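Local coordinates for ribosomal protein L11 methyltransferase (Lactobacillus delbrueckii subsp. bulgaricus ATCC BAA-365, PDB 3GRZ) that probably trimethylates lysine side chains of ribosomal protein L11 with S-adenosyl-L-methionine as methyl donor, this chain being its C-terminal, SAM-binding methyltransferase part, at residues T46-A50 with F157-D161; M58-V64 with A78-K84; G124-I129 with H148-Q154. One frame throughout, in Å; residues are numbered along the deposited sequence.

Interaction 1: residues T46-A50 with F157-D161; sequences TTQLA and FSGID
Ser158 reaches from the sheet to helix 44-57 and donates its hydroxyl proton to the backbone of Thr46. The bond from Ser158 OG to Thr46 O is 2.8 Å long. It meets the carbonyl at a C=O...donor angle of 115°, only slightly tilted from the carbonyl plane. Ser158 OG is placed there by chi1 of -167°, which sets it opposite its own backbone N. Thr46 O also accepts the helical bond from Ala50 N at 3.1 Å, so two donors grip one oxygen.

The rest is van der Waals packing. The axes of segments 46-50 and 157-161 run at 138° to each other, 7.3 Å apart at closest approach. Ala50 CB touches Ser158 CB at 3.9 Å. Leu49 CB lies 3.7 Å from Ser158 OG, and the Leu49 side chain also packs on Met183 and Ala185, and on Leu181 of the second subunit. Thr46 CG2 rests on Gly159 CA at 3.9 Å. Gly159 has a positive phi, where a CB would press on the preceding carbonyl oxygen.

The hydroxyl of Thr46 turns to other partners, Asn132 and the backbone oxygen of Asn43. Asn132 and the adjacent Thr47 are predicted S-adenosyl-L-methionine ligands. All five touching residues are buried. The contact pairs close apolar packing with one buried serine hydroxyl that donates to a helix carbonyl, near the probable cofactor site.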
# COMPACT_ATOMS: atom_id res chain seq x y z
N THR B 46 -1.98 8.67 9.09
CA THR B 46 -2.49 9.33 7.89
C THR B 46 -1.40 9.44 6.83
O THR B 46 -1.68 9.32 5.63
CB THR B 46 -3.11 10.71 8.18
OG1 THR B 46 -2.11 11.58 8.71
CG2 THR B 46 -4.26 10.58 9.18
N THR B 47 -0.16 9.64 7.28
CA THR B 47 1.00 9.63 6.39
C THR B 47 1.10 8.28 5.69
O THR B 47 1.26 8.24 4.48
CB THR B 47 2.31 10.00 7.16
OG1 THR B 47 2.22 11.36 7.58
CG2 THR B 47 3.54 9.86 6.29
N GLN B 48 1.00 7.18 6.44
CA GLN B 48 1.08 5.84 5.86
C GLN B 48 -0.03 5.58 4.82
O GLN B 48 0.24 5.00 3.78
CB GLN B 48 1.04 4.77 6.95
CG GLN B 48 1.21 3.34 6.41
CD GLN B 48 1.10 2.29 7.48
OE1 GLN B 48 0.02 2.05 8.03
NE2 GLN B 48 2.23 1.64 7.79
N LEU B 49 -1.26 6.01 5.10
CA LEU B 49 -2.38 5.80 4.16
C LEU B 49 -2.10 6.50 2.85
O LEU B 49 -2.21 5.90 1.76
CB LEU B 49 -3.73 6.23 4.77
CG LEU B 49 -4.15 5.49 6.05
CD1 LEU B 49 -5.55 5.86 6.50
CD2 LEU B 49 -4.01 3.97 5.90
N ALA B 50 -1.70 7.77 2.94
CA ALA B 50 -1.33 8.56 1.76
C ALA B 50 -0.18 7.90 0.98
O ALA B 50 -0.26 7.74 -0.23
CB ALA B 50 -0.99 10.00 2.15
N PHE B 157 -6.43 11.22 -1.13
CA PHE B 157 -6.78 11.97 0.08
C PHE B 157 -6.43 11.15 1.30
O PHE B 157 -6.62 9.94 1.31
CB PHE B 157 -8.28 12.26 0.18
CG PHE B 157 -8.77 13.35 -0.73
CD1 PHE B 157 -7.88 14.17 -1.44
CD2 PHE B 157 -10.14 13.60 -0.85
CE1 PHE B 157 -8.35 15.19 -2.26
CE2 PHE B 157 -10.63 14.62 -1.68
CZ PHE B 157 -9.73 15.41 -2.39
N SER B 158 -5.95 11.83 2.33
CA SER B 158 -5.82 11.23 3.64
C SER B 158 -6.16 12.31 4.66
O SER B 158 -6.40 13.47 4.29
CB SER B 158 -4.41 10.69 3.85
OG SER B 158 -4.40 9.85 4.99
N GLY B 159 -6.21 11.92 5.94
CA GLY B 159 -6.55 12.85 7.02
C GLY B 159 -8.05 12.96 7.26
O GLY B 159 -8.49 13.87 7.96
N ILE B 160 -8.82 12.02 6.70
CA ILE B 160 -10.28 12.01 6.85
C ILE B 160 -10.68 11.22 8.09
O ILE B 160 -10.42 10.02 8.16
CB ILE B 160 -10.98 11.39 5.62
CG1 ILE B 160 -10.66 12.18 4.36
CG2 ILE B 160 -12.51 11.32 5.81
CD1 ILE B 160 -10.77 11.38 3.06
N ASP B 161 -11.30 11.89 9.07
CA ASP B 161 -11.93 11.15 10.18
C ASP B 161 -13.13 10.35 9.66
O ASP B 161 -13.85 10.85 8.80
CB ASP B 161 -12.37 12.12 11.28
CG ASP B 161 -12.93 11.39 12.48
OD1 ASP B 161 -12.14 10.81 13.24
OD2 ASP B 161 -14.17 11.38 12.64

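Interaction 2: residues M58-V64 with A78-K84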
# COMPACT_ATOMS: atom_id res chain seq x y z
N MET B 58 1.94 5.12 -8.44
CA MET B 58 3.15 5.47 -9.20
C MET B 58 3.71 4.30 -9.99
O MET B 58 4.80 3.82 -9.71
CB MET B 58 4.24 6.13 -8.29
CG MET B 58 5.28 6.99 -9.06
SD MET B 58 4.75 8.66 -9.59
CE MET B 58 4.81 9.52 -8.01
N VAL B 59 2.96 3.88 -11.01
CA VAL B 59 3.41 2.81 -11.92
C VAL B 59 4.30 3.32 -13.06
O VAL B 59 5.00 2.54 -13.72
CB VAL B 59 2.20 2.02 -12.52
CG1 VAL B 59 1.40 1.35 -11.40
CG2 VAL B 59 1.30 2.96 -13.37
N LYS B 60 4.25 4.64 -13.29
CA LYS B 60 5.12 5.34 -14.23
C LYS B 60 5.33 6.75 -13.64
O LYS B 60 4.60 7.12 -12.71
CB LYS B 60 4.45 5.41 -15.61
CG LYS B 60 3.20 6.28 -15.65
CD LYS B 60 2.56 6.30 -17.04
CE LYS B 60 1.39 7.24 -17.07
NZ LYS B 60 0.74 7.27 -18.42
N PRO B 61 6.33 7.53 -14.14
CA PRO B 61 6.46 8.93 -13.69
C PRO B 61 5.20 9.74 -13.93
O PRO B 61 4.71 9.82 -15.05
CB PRO B 61 7.62 9.47 -14.54
CG PRO B 61 8.44 8.28 -14.79
CD PRO B 61 7.41 7.19 -15.08
N LEU B 62 4.67 10.30 -12.85
CA LEU B 62 3.48 11.13 -12.89
C LEU B 62 3.84 12.52 -12.41
O LEU B 62 4.72 12.68 -11.56
CB LEU B 62 2.39 10.55 -11.97
CG LEU B 62 1.92 9.11 -12.20
CD1 LEU B 62 0.95 8.70 -11.10
CD2 LEU B 62 1.29 8.92 -13.58
N THR B 63 3.14 13.53 -12.93
CA THR B 63 3.26 14.88 -12.42
C THR B 63 2.36 15.02 -11.18
O THR B 63 1.21 14.58 -11.17
CB THR B 63 2.90 15.95 -13.48
OG1 THR B 63 1.55 15.77 -13.91
CG2 THR B 63 3.84 15.83 -14.69
N VAL B 64 2.92 15.61 -10.11
CA VAL B 64 2.29 15.58 -8.79
C VAL B 64 2.10 16.98 -8.24
O VAL B 64 2.99 17.82 -8.37
CB VAL B 64 3.16 14.75 -7.77
CG1 VAL B 64 2.54 14.76 -6.37
CG2 VAL B 64 3.40 13.32 -8.25
N ALA B 78 7.06 11.27 -3.02
CA ALA B 78 6.67 11.22 -4.43
C ALA B 78 7.88 11.39 -5.34
O ALA B 78 8.02 10.66 -6.32
CB ALA B 78 5.60 12.28 -4.73
N HIS B 79 8.76 12.34 -5.00
CA HIS B 79 9.97 12.61 -5.79
C HIS B 79 10.86 11.37 -5.83
O HIS B 79 11.33 10.95 -6.89
CB HIS B 79 10.74 13.82 -5.24
CG HIS B 79 11.94 14.21 -6.05
ND1 HIS B 79 13.16 13.59 -5.93
CD2 HIS B 79 12.09 15.17 -6.99
CE1 HIS B 79 14.02 14.14 -6.77
NE2 HIS B 79 13.40 15.10 -7.43
N LYS B 80 11.08 10.77 -4.66
CA LYS B 80 11.93 9.58 -4.55
C LYS B 80 11.33 8.37 -5.28
O LYS B 80 12.07 7.55 -5.84
CB LYS B 80 12.16 9.25 -3.08
CG LYS B 80 13.19 10.18 -2.43
CD LYS B 80 13.02 10.20 -0.93
CE LYS B 80 14.20 10.86 -0.24
NZ LYS B 80 15.50 10.23 -0.58
N LEU B 81 10.00 8.29 -5.31
CA LEU B 81 9.29 7.22 -6.01
C LEU B 81 9.20 7.42 -7.52
O LEU B 81 8.55 6.63 -8.21
CB LEU B 81 7.89 7.01 -5.41
CG LEU B 81 7.91 6.36 -4.02
CD1 LEU B 81 6.52 6.35 -3.42
CD2 LEU B 81 8.49 4.96 -4.04
N GLY B 82 9.83 8.48 -8.03
CA GLY B 82 10.01 8.65 -9.46
C GLY B 82 9.02 9.57 -10.13
O GLY B 82 8.75 9.40 -11.31
N ALA B 83 8.48 10.56 -9.41
CA ALA B 83 7.56 11.52 -10.03
C ALA B 83 8.22 12.26 -11.19
O ALA B 83 9.43 12.50 -11.16
CB ALA B 83 7.05 12.51 -9.02
N LYS B 84 7.41 12.60 -12.20
CA LYS B 84 7.86 13.39 -13.35
C LYS B 84 8.11 14.85 -12.94
O LYS B 84 8.92 15.55 -13.54
CB LYS B 84 6.82 13.32 -14.48
CG LYS B 84 7.34 13.75 -15.85
CD LYS B 84 6.23 13.90 -16.88
CE LYS B 84 5.76 12.55 -17.42
NZ LYS B 84 4.65 12.68 -18.41
O HOH W 1 2.69 11.21 -16.86
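Met58 bends its side chain against the end of helix 73-80, in the tightly packed half of this contact. Its CG is set opposite the backbone N (chi1 -158°), and further bends at chi2 and chi3 fold the chain over. Met58 CG meets Leu81 O at 3.4 Å. Met58 CE reaches Ala83 CB at 3.9 Å and also lies against Ala78. Val64 packs on the same alanines, with Val64 CG2 3.8 Å from Ala83 CB. The helix ends in a Schellman motif at Gly82, whose positive phi suits glycine. Gly82 O receives a CA-H...O contact from Pro61 CA at 3.3 Å.

One backbone bond ties the segments: Lys84 N donates to Leu62 O at 2.8 Å. The donor stands well above the carbonyl plane.

The solvent side is looser. The exposed Lys84 runs alongside Thr63, pointing the same way, with Lys84 CD 3.8 Å from Thr63 CG2. In one of its two modelled conformers a water bridges Lys84 NZ to Pro61 O, so this link is doubtful.

Phe25 of the second subunit packs on Met58 and Pro61, and Arg10 of that subunit bonds Leu81 O. Within the chain, Leu81 packs on helix 44-57. Thr63 and Val64 begin strand 63-67, which lies between strands 85-90 and 126-132. The contact joins that start to the C-terminal end of helix 73-80 and the turn into strand 85-90, within one beta-alpha-beta unit.

Interaction 3: residues G124-I129 with H148-Q154; sequences GKFDLI and HLNEDGQ
Phe126 pairs with Leu149, and Leu128 with Gln154, in two short parallel bridges; the chain turns a corner at Asp127 and again at Glu151-Asp152, so the pairing comes in two pieces. Phe126 N donates to His148 O, and Asn150 N to Phe126 O. After a type II turn from Asn150 to Gly153, Gln154 N donates to Asp127 O at 2.8 Å. Ile129 N then bonds Gln154 O in its carbonyl plane.

Among side chains, Asn150 ND2 donates to Asp127 OD1 at 2.9 Å, nearly straight at 169°. The carboxylate oxygen lies in the amide plane, but the amide approaches from above the carboxylate plane; the two planes are 59° apart. A water joins the same ND2 to Lys125 O. Were Asn150 an alanine, Asp127 OD1 would probably be left without its amide donor, and the water bridge to Lys125 O would lose one end.

Ile129 CD1 meets Leu149 CD1 at 3.8 Å. His148 O, already bonded to Phe126 N, also lies at the Phe126 ring edge. The contact thus joins strand 126-132 to 149-150 and to its parallel neighbour 153-161 in the Rossmann-like sheet, chiefly by backbone bonds, with a hydrated amide-carboxylate pair on its polar side.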
# COMPACT_ATOMS: atom_id res chain seq x y z
N GLY B 124 -1.07 24.92 -13.77
CA GLY B 124 -1.00 23.66 -14.50
C GLY B 124 -2.02 22.60 -14.11
O GLY B 124 -2.86 22.82 -13.23
N LYS B 125 -1.95 21.48 -14.81
CA LYS B 125 -2.73 20.30 -14.47
C LYS B 125 -1.77 19.17 -14.08
O LYS B 125 -0.60 19.19 -14.46
CB LYS B 125 -3.60 19.87 -15.66
CG LYS B 125 -4.50 20.96 -16.24
CD LYS B 125 -5.28 20.43 -17.45
CE LYS B 125 -6.28 21.46 -17.98
NZ LYS B 125 -5.63 22.66 -18.57
N PHE B 126 -2.27 18.19 -13.34
CA PHE B 126 -1.40 17.14 -12.81
C PHE B 126 -1.99 15.76 -13.04
O PHE B 126 -3.20 15.61 -13.18
CB PHE B 126 -1.18 17.38 -11.30
CG PHE B 126 -0.70 18.78 -10.97
CD1 PHE B 126 0.67 19.09 -11.00
CD2 PHE B 126 -1.61 19.80 -10.68
CE1 PHE B 126 1.12 20.38 -10.73
CE2 PHE B 126 -1.17 21.10 -10.41
CZ PHE B 126 0.19 21.39 -10.43
N ASP B 127 -1.12 14.75 -13.08
CA ASP B 127 -1.55 13.34 -13.14
C ASP B 127 -2.00 12.83 -11.77
O ASP B 127 -2.78 11.89 -11.68
CB ASP B 127 -0.40 12.45 -13.57
CG ASP B 127 0.07 12.76 -14.98
OD1 ASP B 127 -0.78 12.98 -15.86
OD2 ASP B 127 1.29 12.77 -15.19
N LEU B 128 -1.45 13.43 -10.72
CA LEU B 128 -1.68 12.97 -9.35
C LEU B 128 -1.77 14.16 -8.39
O LEU B 128 -0.84 14.95 -8.27
CB LEU B 128 -0.59 11.98 -8.94
CG LEU B 128 -0.74 11.31 -7.57
CD1 LEU B 128 -1.85 10.28 -7.62
CD2 LEU B 128 0.57 10.65 -7.16
N ILE B 129 -2.91 14.29 -7.72
CA ILE B 129 -3.07 15.31 -6.70
C ILE B 129 -3.17 14.60 -5.35
O ILE B 129 -3.99 13.70 -5.19
CB ILE B 129 -4.29 16.24 -6.98
CG1 ILE B 129 -4.08 16.99 -8.31
CG2 ILE B 129 -4.51 17.21 -5.81
CD1 ILE B 129 -5.23 17.90 -8.74
N HIS B 148 -7.60 21.02 -12.42
CA HIS B 148 -6.16 20.83 -12.20
C HIS B 148 -5.73 19.38 -12.39
O HIS B 148 -4.65 18.99 -11.97
CB HIS B 148 -5.77 21.30 -10.79
CG HIS B 148 -5.97 22.76 -10.57
ND1 HIS B 148 -7.15 23.28 -10.08
CD2 HIS B 148 -5.15 23.81 -10.76
CE1 HIS B 148 -7.05 24.59 -9.98
NE2 HIS B 148 -5.84 24.94 -10.39
N LEU B 149 -6.58 18.59 -13.05
CA LEU B 149 -6.30 17.17 -13.22
C LEU B 149 -6.28 16.82 -14.69
O LEU B 149 -7.25 17.10 -15.40
CB LEU B 149 -7.37 16.37 -12.46
CG LEU B 149 -7.12 14.98 -11.87
CD1 LEU B 149 -5.85 14.88 -10.99
CD2 LEU B 149 -8.36 14.57 -11.10
N ASN B 150 -5.18 16.21 -15.14
CA ASN B 150 -5.09 15.66 -16.50
C ASN B 150 -6.16 14.59 -16.74
O ASN B 150 -6.82 14.13 -15.80
CB ASN B 150 -3.69 15.06 -16.76
CG ASN B 150 -2.60 16.12 -16.90
OD1 ASN B 150 -2.85 17.23 -17.34
ND2 ASN B 150 -1.37 15.75 -16.57
N GLU B 151 -6.36 14.19 -18.00
CA GLU B 151 -7.22 13.03 -18.24
C GLU B 151 -6.48 11.79 -17.75
O GLU B 151 -5.25 11.70 -17.86
CB GLU B 151 -7.69 12.92 -19.71
CG GLU B 151 -6.65 12.50 -20.74
CD GLU B 151 -7.28 11.88 -21.98
OE1 GLU B 151 -8.00 10.86 -21.85
OE2 GLU B 151 -7.06 12.41 -23.09
N ASP B 152 -7.25 10.87 -17.16
CA ASP B 152 -6.71 9.73 -16.39
C ASP B 152 -6.01 10.15 -15.08
O ASP B 152 -5.31 9.36 -14.47
CB ASP B 152 -5.82 8.83 -17.25
CG ASP B 152 -6.49 8.43 -18.56
OD1 ASP B 152 -7.72 8.19 -18.55
OD2 ASP B 152 -5.79 8.35 -19.60
N GLY B 153 -6.23 11.40 -14.66
CA GLY B 153 -5.67 11.91 -13.42
C GLY B 153 -6.22 11.20 -12.20
O GLY B 153 -7.39 10.80 -12.18
N GLN B 154 -5.38 11.03 -11.18
CA GLN B 154 -5.76 10.35 -9.95
C GLN B 154 -5.57 11.28 -8.76
O GLN B 154 -4.84 12.26 -8.84
CB GLN B 154 -4.94 9.08 -9.79
CG GLN B 154 -5.28 8.05 -10.83
CD GLN B 154 -4.36 6.87 -10.80
OE1 GLN B 154 -3.27 6.89 -11.38
NE2 GLN B 154 -4.80 5.82 -10.13
O HOH W 2 0.82 17.52 -15.88
O HOH W 3 -2.89 9.37 -13.06
O HOH W 4 -2.87 11.26 -15.97

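Overall arrangement
All three contacts reach the seven-stranded mixed sheet. Its strand order 3-2-1-4-5-7-6, with antiparallel strand 188-195 inserted near one edge, is that of the class I, Rossmann-like methyltransferase fold. Along the chain, interactions 2 and 3 follow in series between the two segments of interaction 1. Interactions 1 and 3 share strand 153-161, and their centres are 19 Å apart. Interactions 2 and 3 are closer, with centres 12 Å apart, and touch where strands 63-67 and 126-132 run side by side: Thr63 O probably accepts from Leu128 N at 2.9 Å. Interactions 1 and 2 also reach the second subunit. Interaction 1 alone holds a predicted cofactor ligand, Thr47; the other two lie farther from that site.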